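Local coordinates for protein transcription activator HlyU (Vibrio vulnificus, PDB 3JTH) that probably activates transcription as a dimeric, DNA-binding winged helix-turn-helix regulator of the ArsR family, at residues K85-I88 and K89-H92. Residues are numbered along the deposited sequence; the frame is centred on the assembly and turned at random.
Sequences KAMI and KLLH
Bends at the second and third torsions (chi2 -65°, chi3 -29°) turn the selenomethionine Met87 forward along its helix, toward the C-terminal end, so that its methyl reaches the next turn although its CB points away from it. There Met87 CE lies 4.1 Å from Leu91 CD1, the two side chains crossing at a slant, and it comes more loosely, at 4.4 Å, to CD2 of Leu90. Ile88 divides its branches differently: CG2 is anti to the backbone N and meets the imidazole of His92 at CD2 (3.8 Å), whereas CG1, anti to the carbonyl carbon, carries CD1 to within 4.4 Å of Leu91 CD2. The Ile88 carbonyl oxygen accepts the His92 amide, N to O 2.9 Å, and also lies in the plane of the His92 ring at its edge, 3.5 Å from CD2. Regular i to i+4 backbone bonds run through the whole segment, among them Leu91 N to Met87 O at 2.8 Å. This is the C-terminal helix, 82-94, of the ArsR-type winged helix-turn-helix fold. Leu90 and Met87 pack on Leu90 and Met87 of the second subunit, Ile88 lies against Met20 of helix 2-20 and Leu26 of helix 23-31 in its own chain, and Met87 and Leu91 border both surroundings. NE2 of His92, the ring atom next to CD2, is hydrogen-bonded to the carbonyl oxygen of Cys30 while the ring stacks on His33, which ties the helix to the end of helix 23-31 and the loop after it.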
loop_
_atom_site.group_PDB
_atom_site.type_symbol
_atom_site.label_atom_id
_atom_site.label_comp_id
_atom_site.label_asym_id
_atom_site.label_seq_id
_atom_site.Cartn_x
_atom_site.Cartn_y
_atom_site.Cartn_z
ATOM N N LYS A 85 -0.975 11.350 0.974
ATOM C CA LYS A 85 -0.058 12.305 0.363
ATOM C C LYS A 85 1.380 11.794 0.434
ATOM O O LYS A 85 2.114 11.862 -0.552
ATOM C CB LYS A 85 -0.144 13.678 1.046
ATOM C CG LYS A 85 -1.371 14.515 0.675
ATOM C CD LYS A 85 -1.404 15.832 1.461
ATOM C CE LYS A 85 -2.614 16.686 1.085
ATOM N NZ LYS A 85 -2.720 17.902 1.944
ATOM N N ALA A 86 1.776 11.288 1.598
ATOM C CA ALA A 86 3.125 10.766 1.797
ATOM C C ALA A 86 3.382 9.483 0.993
ATOM O O ALA A 86 4.417 9.348 0.337
ATOM C CB ALA A 86 3.361 10.515 3.282
HETATM N N MSE A 87 2.451 8.537 1.049
HETATM C CA MSE A 87 2.598 7.293 0.297
HETATM C C MSE A 87 2.640 7.616 -1.193
HETATM O O MSE A 87 3.414 7.022 -1.944
HETATM C CB MSE A 87 1.432 6.341 0.579
HETATM C CG MSE A 87 1.584 5.506 1.848
HETATM SE SE MSE A 87 3.075 4.248 1.799
HETATM C CE MSE A 87 3.163 3.924 -0.106
ATOM N N ILE A 88 1.812 8.566 -1.615
ATOM C CA ILE A 88 1.794 8.950 -3.016
ATOM C C ILE A 88 3.123 9.598 -3.383
ATOM O O ILE A 88 3.689 9.301 -4.431
ATOM C CB ILE A 88 0.609 9.909 -3.330
ATOM C CG1 ILE A 88 -0.703 9.111 -3.360
ATOM C CG2 ILE A 88 0.800 10.587 -4.678
ATOM C CD1 ILE A 88 -0.728 7.966 -4.401
ATOM N N LYS A 89 3.626 10.472 -2.515
ATOM C CA LYS A 89 4.903 11.128 -2.774
ATOM C C LYS A 89 5.998 10.069 -2.946
ATOM O O LYS A 89 6.844 10.185 -3.825
ATOM C CB LYS A 89 5.248 12.083 -1.616
ATOM C CG LYS A 89 6.467 12.973 -1.834
ATOM C CD LYS A 89 6.504 14.111 -0.805
ATOM C CE LYS A 89 7.668 15.084 -1.032
ATOM N NZ LYS A 89 8.951 14.658 -0.396
ATOM N N LEU A 90 5.979 9.039 -2.105
ATOM C CA LEU A 90 6.979 7.982 -2.182
ATOM C C LEU A 90 6.805 7.132 -3.439
ATOM O O LEU A 90 7.784 6.758 -4.090
ATOM C CB LEU A 90 6.899 7.081 -0.950
ATOM C CG LEU A 90 7.761 5.817 -1.014
ATOM C CD1 LEU A 90 9.226 6.213 -0.976
ATOM C CD2 LEU A 90 7.424 4.886 0.151
ATOM N N LEU A 91 5.562 6.807 -3.773
ATOM C CA LEU A 91 5.297 6.017 -4.972
ATOM C C LEU A 91 5.828 6.790 -6.193
ATOM O O LEU A 91 6.345 6.200 -7.141
ATOM C CB LEU A 91 3.794 5.758 -5.104
ATOM C CG LEU A 91 3.255 4.323 -4.951
ATOM C CD1 LEU A 91 4.137 3.475 -4.040
ATOM C CD2 LEU A 91 1.829 4.391 -4.408
ATOM N N HIS A 92 5.708 8.112 -6.152
ATOM C CA HIS A 92 6.195 8.951 -7.241
ATOM C C HIS A 92 7.713 8.869 -7.369
ATOM O O HIS A 92 8.238 8.831 -8.480
ATOM C CB HIS A 92 5.768 10.408 -7.024
ATOM C CG HIS A 92 4.598 10.822 -7.857
ATOM N ND1 HIS A 92 4.737 11.339 -9.129
ATOM C CD2 HIS A 92 3.265 10.752 -7.626
ATOM C CE1 HIS A 92 3.544 11.565 -9.641
ATOM N NE2 HIS A 92 2.631 11.216 -8.750
#